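Local coordinates for fructosyl amine: oxygen oxidoreductase (Aspergillus fumigatus, PDB 3DJE), which oxidises fructosyl amines (Amadori products) with molecular oxygen, using a covalently attached FAD, and so deglycates fructosyl amino acids, at residues A[303-308]-A[332-337]; A[234-239]-A[279-284]; A[404-409]-A[418-423]. All blocks are in the same frame, centred on the assembly; numbering follows the deposited sequence.

All three contacts reach one mixed sheet. Segment 234-239 (strand 232-242) of contact 2 lies next to segment 332-337 (strand 331-339) of contact 1, joined by the backbone hydrogen bond from W236 N to C335 O (2.8 Å). Segment 279-284 passes to 418-423 of contact 3 through M419 N and G283 O, 2.8 Å apart. Contact centres lie about 7 Å (1 and 2), 11 Å (2 and 3) and 15 Å (1 and 3) apart. Contact 1 holds C335, bonded to the flavin; contact 2 supplies W236 and E280 to the fructopyranose pocket. Contact 3 stands farther back, its T408 side chain about 10 Å from that ligand, while F421 packs against I334, W336 and Y284.

Contact 1 (A[303-308]-A[332-337]); sequences TQIPKE and ARICWC. With FAD (flavin-adenine dinucleotide), chain C.
I305 meets the strand 332-337 through CG2, which lies 4.1 Å from A332 CB and 3.4 Å from R333 O. With chi1 at 60°, CG1 sits between the backbone N and the carbonyl carbon, and CG2 is left beside N, facing the strand. I334 answers from its own branch methyl: CG2 approaches Q304 O at 3.5 Å and P306 CD at 4.4 Å. No direct hydrogen bond crosses the contact, and the touching parts run 79° apart, so 303-306 passes across the strand instead of pairing with it. At one end, a water that accepts from A332 N at 3.0 Å also reaches T303 O. Beyond this shell, P306 is the N-cap residue of helix 307-320, and the Q304 amide is held by T428 and V430.

The strand belongs to the substrate-domain sheet of an MSOX-type flavoenzyme and carries the thioether to the cofactor: C335 SG is bonded to FAD C8M at 1.7 Å, an 8-alpha-S-cysteinyl linkage. Its SG is anti to the backbone N (chi1 169°), which projects the sulfur from the strand to the isoalloxazine methyl. Two residues on, C337 SG lies 3.1 Å from the ribityl FAD O3'. C335 CB lies 4.0 Å above one face of the R333 guanidinium, offset toward its rim; R333 NH1 is gripped by the carbonyls of S46 and N49, while NH2 makes a weak bond to I334 O.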
loop_
_atom_site.group_PDB
_atom_site.type_symbol
_atom_site.label_atom_id
_atom_site.label_comp_id
_atom_site.label_asym_id
_atom_site.label_seq_id
_atom_site.Cartn_x
_atom_site.Cartn_y
_atom_site.Cartn_z
ATOM N N THR A 303 1.208 -0.694 -17.251
ATOM C CA THR A 303 0.641 0.636 -17.219
ATOM C C THR A 303 -0.700 0.645 -17.991
ATOM O O THR A 303 -0.970 1.524 -18.820
ATOM C CB THR A 303 1.666 1.686 -17.742
ATOM O OG1 THR A 303 2.956 1.410 -17.162
ATOM C CG2 THR A 303 1.259 3.056 -17.314
ATOM N N GLN A 304 -1.533 -0.343 -17.677
ATOM C CA GLN A 304 -2.893 -0.460 -18.195
ATOM C C GLN A 304 -3.676 -1.195 -17.116
ATOM O O GLN A 304 -3.103 -1.712 -16.158
ATOM C CB GLN A 304 -2.955 -1.301 -19.485
ATOM C CG GLN A 304 -2.186 -0.772 -20.711
ATOM C CD GLN A 304 -2.649 0.593 -21.207
ATOM O OE1 GLN A 304 -3.703 1.101 -20.817
ATOM N NE2 GLN A 304 -1.844 1.206 -22.072
ATOM N N ILE A 305 -4.993 -1.243 -17.265
ATOM C CA ILE A 305 -5.802 -2.103 -16.410
ATOM C C ILE A 305 -6.660 -3.028 -17.284
ATOM O O ILE A 305 -6.891 -2.703 -18.444
ATOM C CB ILE A 305 -6.682 -1.294 -15.428
ATOM C CG1 ILE A 305 -7.649 -0.359 -16.170
ATOM C CG2 ILE A 305 -5.790 -0.492 -14.461
ATOM C CD1 ILE A 305 -8.710 0.239 -15.271
ATOM N N PRO A 306 -7.114 -4.169 -16.729
ATOM C CA PRO A 306 -8.049 -5.031 -17.482
ATOM C C PRO A 306 -9.305 -4.273 -17.889
ATOM O O PRO A 306 -9.772 -3.409 -17.143
ATOM C CB PRO A 306 -8.407 -6.122 -16.466
ATOM C CG PRO A 306 -7.207 -6.183 -15.547
ATOM C CD PRO A 306 -6.805 -4.742 -15.405
ATOM N N LYS A 307 -9.868 -4.603 -19.053
ATOM C CA LYS A 307 -11.092 -3.945 -19.495
ATOM C C LYS A 307 -12.238 -4.116 -18.498
ATOM O O LYS A 307 -13.033 -3.197 -18.317
ATOM C CB LYS A 307 -11.489 -4.408 -20.902
ATOM C CG LYS A 307 -10.597 -3.827 -21.999
ATOM C CD LYS A 307 -11.142 -2.518 -22.564
ATOM C CE LYS A 307 -12.115 -2.775 -23.717
ATOM N NZ LYS A 307 -12.561 -1.517 -24.394
ATOM N N GLU A 308 -12.307 -5.271 -17.836
ATOM C CA GLU A 308 -13.343 -5.503 -16.829
ATOM C C GLU A 308 -13.212 -4.503 -15.670
ATOM O O GLU A 308 -14.226 -4.056 -15.110
ATOM C CB GLU A 308 -13.335 -6.951 -16.335
ATOM C CG GLU A 308 -12.040 -7.387 -15.673
ATOM C CD GLU A 308 -12.183 -8.653 -14.854
ATOM O OE1 GLU A 308 -13.339 -9.056 -14.543
ATOM O OE2 GLU A 308 -11.132 -9.241 -14.519
ATOM N N ALA A 332 -3.481 4.873 -16.329
ATOM C CA ALA A 332 -3.974 3.641 -15.707
ATOM C C ALA A 332 -2.830 2.699 -15.395
ATOM O O ALA A 332 -1.881 2.575 -16.181
ATOM C CB ALA A 332 -4.986 2.939 -16.623
ATOM N N ARG A 333 -2.919 2.014 -14.259
ATOM C CA ARG A 333 -1.947 0.970 -13.953
ATOM C C ARG A 333 -2.451 -0.048 -12.952
ATOM O O ARG A 333 -3.403 0.200 -12.208
ATOM C CB ARG A 333 -0.622 1.554 -13.447
ATOM C CG ARG A 333 -0.593 1.944 -11.963
ATOM C CD ARG A 333 0.850 2.181 -11.624
ATOM N NE ARG A 333 1.133 2.686 -10.272
ATOM C CZ ARG A 333 1.760 1.972 -9.338
ATOM N NH1 ARG A 333 2.051 2.524 -8.170
ATOM N NH2 ARG A 333 2.105 0.707 -9.572
ATOM N N ILE A 334 -1.782 -1.192 -12.945
ATOM C CA ILE A 334 -1.927 -2.142 -11.840
ATOM C C ILE A 334 -0.875 -1.834 -10.752
ATOM O O ILE A 334 0.202 -1.270 -11.030
ATOM C CB ILE A 334 -1.876 -3.602 -12.319
ATOM C CG1 ILE A 334 -0.486 -3.962 -12.859
ATOM C CG2 ILE A 334 -2.980 -3.831 -13.408
ATOM C CD1 ILE A 334 -0.336 -5.451 -13.244
ATOM N N CYS A 335 -1.212 -2.204 -9.524
ATOM C CA CYS A 335 -0.451 -1.826 -8.351
ATOM C C CYS A 335 -0.430 -3.038 -7.421
ATOM O O CYS A 335 -1.494 -3.584 -7.093
ATOM C CB CYS A 335 -1.200 -0.655 -7.704
ATOM S SG CYS A 335 -0.674 -0.164 -6.062
ATOM N N TRP A 336 0.771 -3.469 -7.016
ATOM C CA TRP A 336 0.944 -4.739 -6.308
ATOM C C TRP A 336 1.310 -4.581 -4.850
ATOM O O TRP A 336 2.104 -3.704 -4.498
ATOM C CB TRP A 336 2.078 -5.542 -6.933
ATOM C CG TRP A 336 1.770 -6.130 -8.280
ATOM C CD1 TRP A 336 1.945 -5.533 -9.486
ATOM C CD2 TRP A 336 1.262 -7.440 -8.537
ATOM N NE1 TRP A 336 1.569 -6.394 -10.499
ATOM C CE2 TRP A 336 1.141 -7.569 -9.940
ATOM C CE3 TRP A 336 0.883 -8.521 -7.713
ATOM C CZ2 TRP A 336 0.668 -8.744 -10.552
ATOM C CZ3 TRP A 336 0.404 -9.690 -8.322
ATOM C CH2 TRP A 336 0.296 -9.781 -9.735
ATOM N N CYS A 337 0.758 -5.461 -4.019
ATOM C CA CYS A 337 1.229 -5.612 -2.638
ATOM C C CYS A 337 1.244 -7.106 -2.337
ATOM O O CYS A 337 1.209 -7.938 -3.263
ATOM C CB CYS A 337 0.360 -4.806 -1.664
ATOM S SG CYS A 337 1.084 -4.543 0.005
HETATM P PA FAD C . 6.500 -1.180 -2.336
HETATM O O1A FAD C . 6.325 0.219 -1.932
HETATM O O2A FAD C . 5.745 -1.681 -3.526
HETATM O O5B FAD C . 8.062 -1.346 -2.524
HETATM C C5B FAD C . 8.662 -2.540 -3.036
HETATM C C4B FAD C . 10.009 -2.131 -3.644
HETATM O O4B FAD C . 10.650 -3.389 -3.923
HETATM C C3B FAD C . 9.742 -1.443 -5.003
HETATM O O3B FAD C . 10.276 -0.109 -5.023
HETATM C C2B FAD C . 10.480 -2.373 -5.979
HETATM O O2B FAD C . 11.157 -1.638 -7.046
HETATM C C1B FAD C . 11.453 -3.132 -5.034
HETATM N N9A FAD C . 11.979 -4.322 -5.772
HETATM C C8A FAD C . 11.316 -5.163 -6.594
HETATM N N7A FAD C . 12.189 -6.062 -7.094
HETATM C C5A FAD C . 13.399 -5.782 -6.586
HETATM C C6A FAD C . 14.671 -6.342 -6.746
HETATM N N6A FAD C . 14.851 -7.398 -7.575
HETATM N N1A FAD C . 15.706 -5.804 -6.071
HETATM C C2A FAD C . 15.538 -4.754 -5.258
HETATM N N3A FAD C . 14.337 -4.192 -5.086
HETATM C C4A FAD C . 13.262 -4.692 -5.741
HETATM N N1 FAD C . -2.197 1.803 1.660
HETATM C C2 FAD C . -2.686 2.788 2.516
HETATM O O2 FAD C . -2.237 2.933 3.655
HETATM N N3 FAD C . -3.713 3.620 2.070
HETATM C C4 FAD C . -4.268 3.486 0.801
HETATM O O4 FAD C . -5.174 4.245 0.438
HETATM C C4X FAD C . -3.779 2.477 -0.043
HETATM N N5 FAD C . -4.322 2.303 -1.314
HETATM C C5X FAD C . -3.713 1.422 -2.204
HETATM C C6 FAD C . -4.137 1.416 -3.529
HETATM C C7 FAD C . -3.520 0.583 -4.455
HETATM C C7M FAD C . -4.046 0.602 -5.898
HETATM C C8 FAD C . -2.457 -0.231 -4.068
HETATM C C8M FAD C . -1.724 -1.098 -5.119
HETATM C C9 FAD C . -2.024 -0.207 -2.734
HETATM C C9A FAD C . -2.642 0.629 -1.797
HETATM N N10 FAD C . -2.238 0.665 -0.448
HETATM C C10 FAD C . -2.748 1.650 0.397
HETATM C "C1'" FAD C . -1.271 -0.313 0.070
HETATM C "C2'" FAD C . 0.136 0.287 0.054
HETATM O "O2'" FAD C . 0.345 1.013 -1.177
HETATM C "C3'" FAD C . 1.161 -0.835 0.193
HETATM O "O3'" FAD C . 0.763 -1.707 1.272
HETATM C "C4'" FAD C . 2.561 -0.304 0.519
HETATM O "O4'" FAD C . 2.914 0.803 -0.311
HETATM C "C5'" FAD C . 3.578 -1.432 0.309
HETATM O "O5'" FAD C . 4.891 -0.969 0.664
HETATM P P FAD C . 6.161 -1.927 0.465
HETATM O O1P FAD C . 5.897 -3.230 1.144
HETATM O O2P FAD C . 7.337 -1.113 0.835
HETATM O O3P FAD C . 6.226 -2.199 -1.118
HETATM O O HOH W 1 -1.670 4.461 -18.622
#

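Contact 2 (A[234-239]-A[279-284]); sequences TAWTLV and DEHPGY. With FSA (1-S-(carboxymethyl)-1-thio-beta-D-fructopyranose), chain D.
From CB, the W236 side chain sets CG anti to the carbonyl carbon (chi1 -73°), which carries the indole out to segment 279-284. CD1 meets H281 CE1 at 3.4 Å; the five-membered ring and the imidazole are nearly parallel (14°) but slid apart, barely overlapping. Next, NE1 donates to H281 O at 2.9 Å, with the acceptor in the indole plane but the donor above the carbonyl plane. CE2 marks the sandwich: FSA C5 sits over the centre of one face, 3.6 Å above the plane, and G283 CA covers the opposite face toward the rim. At the benzo end CZ2 lies 3.7 Å from P282 O. G283, without a side chain, can fit against the indole. A single antiparallel bridge, A235 with Y284, ties strands 232-242 and 274-289 here.

The same segment also presents E280: OE1 accepts from FSA O3 (2.5 Å), OE2 from FSA O4 (2.7 Å). Next to E280 in sequence, D279 OD1 accepts from T237 OG1 at 2.6 Å; D279 OD2 is salt-bridged to R312. T237 OG1 in turn accepts from H281 NE2 at 3.0 Å, and G283 N donates to H281 ND1, two bonds that fix the imidazole's rotation and are consistent with the tautomer protonated on NE2.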
loop_
_atom_site.group_PDB
_atom_site.type_symbol
_atom_site.label_atom_id
_atom_site.label_comp_id
_atom_site.label_asym_id
_atom_site.label_seq_id
_atom_site.Cartn_x
_atom_site.Cartn_y
_atom_site.Cartn_z
ATOM N N THR A 234 -0.557 -9.754 -4.677
ATOM C CA THR A 234 -1.903 -9.464 -5.185
ATOM C C THR A 234 -1.935 -8.026 -5.696
ATOM O O THR A 234 -1.228 -7.151 -5.170
ATOM C CB THR A 234 -2.967 -9.686 -4.087
ATOM O OG1 THR A 234 -2.701 -10.923 -3.418
ATOM C CG2 THR A 234 -4.368 -9.752 -4.699
ATOM N N ALA A 235 -2.741 -7.793 -6.725
ATOM C CA ALA A 235 -2.739 -6.504 -7.390
ATOM C C ALA A 235 -4.111 -5.851 -7.442
ATOM O O ALA A 235 -5.141 -6.536 -7.562
ATOM C CB ALA A 235 -2.182 -6.647 -8.787
ATOM N N TRP A 236 -4.092 -4.518 -7.403
ATOM C CA TRP A 236 -5.277 -3.688 -7.560
ATOM C C TRP A 236 -5.074 -2.741 -8.739
ATOM O O TRP A 236 -3.984 -2.682 -9.334
ATOM C CB TRP A 236 -5.654 -2.979 -6.236
ATOM C CG TRP A 236 -6.239 -3.998 -5.298
ATOM C CD1 TRP A 236 -7.565 -4.327 -5.173
ATOM C CD2 TRP A 236 -5.519 -4.888 -4.428
ATOM N NE1 TRP A 236 -7.716 -5.358 -4.273
ATOM C CE2 TRP A 236 -6.480 -5.718 -3.796
ATOM C CE3 TRP A 236 -4.158 -5.048 -4.099
ATOM C CZ2 TRP A 236 -6.123 -6.705 -2.868
ATOM C CZ3 TRP A 236 -3.803 -6.033 -3.162
ATOM C CH2 TRP A 236 -4.795 -6.847 -2.556
ATOM N N THR A 237 -6.145 -2.028 -9.075
ATOM C CA THR A 237 -6.260 -1.289 -10.303
ATOM C C THR A 237 -6.587 0.172 -9.996
ATOM O O THR A 237 -7.342 0.474 -9.070
ATOM C CB THR A 237 -7.365 -1.925 -11.204
ATOM O OG1 THR A 237 -8.454 -2.373 -10.379
ATOM C CG2 THR A 237 -6.799 -3.125 -11.927
ATOM N N LEU A 238 -5.991 1.079 -10.761
ATOM C CA LEU A 238 -6.238 2.509 -10.593
ATOM C C LEU A 238 -6.213 3.225 -11.942
ATOM O O LEU A 238 -5.504 2.804 -12.877
ATOM C CB LEU A 238 -5.204 3.132 -9.632
ATOM C CG LEU A 238 -3.753 3.294 -10.123
ATOM C CD1 LEU A 238 -3.492 4.616 -10.842
ATOM C CD2 LEU A 238 -2.760 3.119 -8.951
ATOM N N VAL A 239 -6.988 4.303 -12.028
ATOM C CA VAL A 239 -6.992 5.178 -13.203
ATOM C C VAL A 239 -6.980 6.636 -12.748
ATOM O O VAL A 239 -7.317 6.926 -11.600
ATOM C CB VAL A 239 -8.240 4.943 -14.131
ATOM C CG1 VAL A 239 -8.367 3.480 -14.509
ATOM C CG2 VAL A 239 -9.531 5.471 -13.481
ATOM N N ASP A 279 -11.449 1.009 -8.582
ATOM C CA ASP A 279 -12.552 0.055 -8.449
ATOM C C ASP A 279 -12.205 -0.959 -7.366
ATOM O O ASP A 279 -11.170 -1.608 -7.444
ATOM C CB ASP A 279 -12.840 -0.650 -9.782
ATOM C CG ASP A 279 -11.617 -1.384 -10.369
ATOM O OD1 ASP A 279 -10.529 -0.765 -10.514
ATOM O OD2 ASP A 279 -11.752 -2.587 -10.708
ATOM N N GLU A 280 -13.062 -1.107 -6.360
ATOM C CA GLU A 280 -12.779 -2.060 -5.291
ATOM C C GLU A 280 -13.148 -3.500 -5.673
ATOM O O GLU A 280 -14.156 -3.757 -6.331
ATOM C CB GLU A 280 -13.442 -1.623 -3.967
ATOM C CG GLU A 280 -13.139 -2.499 -2.733
ATOM C CD GLU A 280 -11.656 -2.552 -2.300
ATOM O OE1 GLU A 280 -10.837 -1.734 -2.782
ATOM O OE2 GLU A 280 -11.313 -3.430 -1.475
ATOM N N HIS A 281 -12.288 -4.419 -5.262
ATOM C CA HIS A 281 -12.438 -5.855 -5.514
ATOM C C HIS A 281 -11.412 -6.595 -4.670
ATOM O O HIS A 281 -10.512 -5.957 -4.098
ATOM C CB HIS A 281 -12.279 -6.173 -7.007
ATOM C CG HIS A 281 -10.995 -5.681 -7.605
ATOM N ND1 HIS A 281 -9.779 -6.283 -7.361
ATOM C CD2 HIS A 281 -10.740 -4.639 -8.432
ATOM C CE1 HIS A 281 -8.832 -5.642 -8.021
ATOM N NE2 HIS A 281 -9.388 -4.648 -8.689
ATOM N N PRO A 282 -11.569 -7.929 -4.510
ATOM C CA PRO A 282 -10.635 -8.704 -3.694
ATOM C C PRO A 282 -9.210 -8.929 -4.254
ATOM O O PRO A 282 -8.407 -9.571 -3.578
ATOM C CB PRO A 282 -11.364 -10.044 -3.490
ATOM C CG PRO A 282 -12.802 -9.757 -3.869
ATOM C CD PRO A 282 -12.701 -8.769 -4.964
ATOM N N GLY A 283 -8.916 -8.392 -5.434
ATOM C CA GLY A 283 -7.555 -8.413 -5.975
ATOM C C GLY A 283 -7.335 -9.397 -7.106
ATOM O O GLY A 283 -8.127 -10.337 -7.286
ATOM N N TYR A 284 -6.277 -9.150 -7.883
ATOM C CA TYR A 284 -5.783 -10.086 -8.910
ATOM C C TYR A 284 -4.494 -10.744 -8.437
ATOM O O TYR A 284 -3.563 -10.060 -7.998
ATOM C CB TYR A 284 -5.451 -9.351 -10.205
ATOM C CG TYR A 284 -6.618 -8.808 -10.967
ATOM C CD1 TYR A 284 -7.249 -9.581 -11.939
ATOM C CD2 TYR A 284 -7.074 -7.504 -10.754
ATOM C CE1 TYR A 284 -8.324 -9.084 -12.651
ATOM C CE2 TYR A 284 -8.146 -6.986 -11.470
ATOM C CZ TYR A 284 -8.776 -7.789 -12.416
ATOM O OH TYR A 284 -9.834 -7.291 -13.133
HETATM O OAB FSA D . -5.832 1.397 4.034
HETATM C CAL FSA D . -6.733 2.121 3.559
HETATM O OAA FSA D . -7.375 2.938 4.268
HETATM C CAH FSA D . -7.114 2.028 2.095
HETATM S SAK FSA D . -6.265 0.728 1.257
HETATM C C1 FSA D . -7.080 0.967 -0.298
HETATM C C2 FSA D . -7.003 -0.300 -1.160
HETATM O O2 FSA D . -7.234 0.037 -2.538
HETATM C C3 FSA D . -8.041 -1.337 -0.717
HETATM O O3 FSA D . -9.367 -0.840 -0.955
HETATM C C4 FSA D . -7.823 -2.695 -1.391
HETATM O O4 FSA D . -8.696 -3.671 -0.798
HETATM C C5 FSA D . -6.379 -3.182 -1.239
HETATM O O5 FSA D . -6.100 -3.551 0.115
HETATM C C6 FSA D . -5.425 -2.091 -1.704
HETATM O O6 FSA D . -5.690 -0.878 -0.977
HETATM O O HOH W 2 -8.478 -1.265 -7.329
#

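Contact 3 (A[404-409]-A[418-423]); sequences NWRDTL and VMDFHD
The guanidinium of R406 is met at its edge by D420 OD1 and M419 O, the first in its plane and the second tilted 17° from it; V418 O approaches obliquely. R406 is the third residue of a type I beta turn, N404 to D407, and its N also closes an Asx turn on N404 OD1. This loop docks on V418 and the short strand 419-420, which pairs in parallel with 274-289.

NH1 donates to M419 O at 3.1 Å and more weakly to V418 O at 3.0 Å; both bonds are bent, and T285 OG1 is a further partner of NH1. NH2 makes a weak hydrogen bond, 3.3 Å, within a salt bridge to D420 OD1, with guanidinium and carboxylate planes 71° apart. A bend at chi2 (-67°) turns the arginine chain back over V418, whose CG1 lies 3.6 Å from R406 NH1. The other methyl, CG2, presses into the turn 3.3 Å from D407 O and touches T408. A water joins R406 O to V418 N.

D420 has its own supports. OD1 is also hydrogen-bonded to T285 OG1 and M287 N, which would offset its charge in a buried setting, and OD2 takes two bonds from H422: H422 N, at 2.9 Å, meets the anti lone pair of OD2, while ND1, at 2.7 Å, comes from the syn side.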
loop_
_atom_site.group_PDB
_atom_site.type_symbol
_atom_site.label_atom_id
_atom_site.label_comp_id
_atom_site.label_asym_id
_atom_site.label_seq_id
_atom_site.Cartn_x
_atom_site.Cartn_y
_atom_site.Cartn_z
ATOM N N ASN A 404 -5.522 -20.994 1.812
ATOM C CA ASN A 404 -6.465 -20.743 0.739
ATOM C C ASN A 404 -6.083 -19.470 -0.005
ATOM O O ASN A 404 -6.349 -18.359 0.479
ATOM C CB ASN A 404 -7.881 -20.622 1.302
ATOM C CG ASN A 404 -8.909 -20.267 0.243
ATOM O OD1 ASN A 404 -8.644 -20.331 -0.963
ATOM N ND2 ASN A 404 -10.096 -19.882 0.694
ATOM N N TRP A 405 -5.470 -19.639 -1.177
ATOM C CA TRP A 405 -5.024 -18.517 -2.002
ATOM C C TRP A 405 -6.178 -17.680 -2.543
ATOM O O TRP A 405 -5.974 -16.537 -2.957
ATOM C CB TRP A 405 -4.152 -18.988 -3.178
ATOM C CG TRP A 405 -2.876 -19.680 -2.792
ATOM C CD1 TRP A 405 -2.543 -20.977 -3.055
ATOM C CD2 TRP A 405 -1.759 -19.118 -2.077
ATOM N NE1 TRP A 405 -1.291 -21.259 -2.557
ATOM C CE2 TRP A 405 -0.790 -20.140 -1.947
ATOM C CE3 TRP A 405 -1.484 -17.853 -1.535
ATOM C CZ2 TRP A 405 0.438 -19.937 -1.302
ATOM C CZ3 TRP A 405 -0.267 -17.651 -0.888
ATOM C CH2 TRP A 405 0.681 -18.689 -0.776
ATOM N N ARG A 406 -7.381 -18.253 -2.561
ATOM C CA ARG A 406 -8.554 -17.571 -3.091
ATOM C C ARG A 406 -9.388 -16.886 -1.991
ATOM O O ARG A 406 -10.474 -16.373 -2.265
ATOM C CB ARG A 406 -9.409 -18.534 -3.947
ATOM C CG ARG A 406 -8.708 -19.067 -5.228
ATOM C CD ARG A 406 -8.465 -17.957 -6.257
ATOM N NE ARG A 406 -7.362 -18.252 -7.171
ATOM C CZ ARG A 406 -6.667 -17.326 -7.832
ATOM N NH1 ARG A 406 -6.958 -16.041 -7.689
ATOM N NH2 ARG A 406 -5.679 -17.686 -8.646
ATOM N N ASP A 407 -8.865 -16.864 -0.761
ATOM C CA ASP A 407 -9.486 -16.156 0.372
ATOM C C ASP A 407 -9.620 -14.668 0.042
ATOM O O ASP A 407 -8.625 -13.996 -0.270
ATOM C CB ASP A 407 -8.646 -16.342 1.649
ATOM C CG ASP A 407 -9.375 -15.928 2.936
ATOM O OD1 ASP A 407 -10.354 -15.145 2.906
ATOM O OD2 ASP A 407 -8.936 -16.384 4.019
ATOM N N THR A 408 -10.842 -14.152 0.129
ATOM C CA THR A 408 -11.084 -12.739 -0.183
ATOM C C THR A 408 -10.572 -11.790 0.910
ATOM O O THR A 408 -10.505 -10.572 0.702
ATOM C CB THR A 408 -12.578 -12.465 -0.462
ATOM O OG1 THR A 408 -13.364 -12.965 0.628
ATOM C CG2 THR A 408 -13.011 -13.134 -1.765
ATOM N N LEU A 409 -10.241 -12.352 2.073
ATOM C CA LEU A 409 -9.604 -11.607 3.185
ATOM C C LEU A 409 -10.325 -10.314 3.576
ATOM O O LEU A 409 -9.689 -9.273 3.788
ATOM C CB LEU A 409 -8.128 -11.317 2.870
ATOM C CG LEU A 409 -7.238 -12.558 2.778
ATOM C CD1 LEU A 409 -5.857 -12.202 2.233
ATOM C CD2 LEU A 409 -7.124 -13.255 4.100
ATOM N N VAL A 418 -11.237 -13.488 -5.528
ATOM C CA VAL A 418 -9.859 -13.155 -5.892
ATOM C C VAL A 418 -9.632 -13.617 -7.338
ATOM O O VAL A 418 -9.699 -14.821 -7.646
ATOM C CB VAL A 418 -8.832 -13.799 -4.930
ATOM C CG1 VAL A 418 -7.393 -13.405 -5.305
ATOM C CG2 VAL A 418 -9.120 -13.402 -3.483
HETATM N N MSE A 419 -9.380 -12.656 -8.220
HETATM C CA MSE A 419 -9.234 -12.920 -9.650
HETATM C C MSE A 419 -7.794 -13.265 -10.019
HETATM O O MSE A 419 -6.916 -13.291 -9.158
HETATM C CB MSE A 419 -9.731 -11.713 -10.447
HETATM C CG MSE A 419 -11.180 -11.382 -10.153
HETATM SE SE MSE A 419 -11.658 -9.636 -10.781
HETATM C CE MSE A 419 -10.689 -8.590 -9.448
ATOM N N ASP A 420 -7.562 -13.559 -11.297
ATOM C CA ASP A 420 -6.213 -13.847 -11.773
ATOM C C ASP A 420 -5.976 -13.262 -13.160
ATOM O O ASP A 420 -6.844 -13.317 -14.032
ATOM C CB ASP A 420 -5.930 -15.359 -11.751
ATOM C CG ASP A 420 -4.444 -15.678 -11.849
ATOM O OD1 ASP A 420 -3.829 -16.003 -10.811
ATOM O OD2 ASP A 420 -3.892 -15.590 -12.967
ATOM N N PHE A 421 -4.794 -12.686 -13.356
ATOM C CA PHE A 421 -4.472 -12.025 -14.615
ATOM C C PHE A 421 -4.449 -12.971 -15.815
ATOM O O PHE A 421 -4.609 -12.525 -16.952
ATOM C CB PHE A 421 -3.144 -11.268 -14.498
ATOM C CG PHE A 421 -3.256 -9.957 -13.752
ATOM C CD1 PHE A 421 -4.063 -8.924 -14.240
ATOM C CD2 PHE A 421 -2.535 -9.743 -12.574
ATOM C CE1 PHE A 421 -4.167 -7.700 -13.554
ATOM C CE2 PHE A 421 -2.639 -8.515 -11.877
ATOM C CZ PHE A 421 -3.447 -7.500 -12.372
ATOM N N HIS A 422 -4.246 -14.265 -15.557
ATOM C CA HIS A 422 -4.311 -15.270 -16.629
ATOM C C HIS A 422 -5.701 -15.337 -17.266
ATOM O O HIS A 422 -5.843 -15.791 -18.405
ATOM C CB HIS A 422 -3.885 -16.655 -16.126
ATOM C CG HIS A 422 -2.421 -16.758 -15.830
ATOM N ND1 HIS A 422 -1.897 -16.522 -14.576
ATOM C CD2 HIS A 422 -1.368 -17.051 -16.631
ATOM C CE1 HIS A 422 -0.584 -16.675 -14.616
ATOM N NE2 HIS A 422 -0.238 -16.997 -15.850
ATOM N N ASP A 423 -6.717 -14.893 -16.525
ATOM C CA ASP A 423 -8.101 -14.847 -17.016
ATOM C C ASP A 423 -8.417 -13.571 -17.795
ATOM O O ASP A 423 -9.476 -13.465 -18.419
ATOM C CB ASP A 423 -9.094 -14.999 -15.859
ATOM C CG ASP A 423 -8.957 -16.324 -15.123
ATOM O OD1 ASP A 423 -8.357 -17.277 -15.667
ATOM O OD2 ASP A 423 -9.457 -16.415 -13.983
HETATM O O HOH W 3 -12.136 -15.963 -4.302
#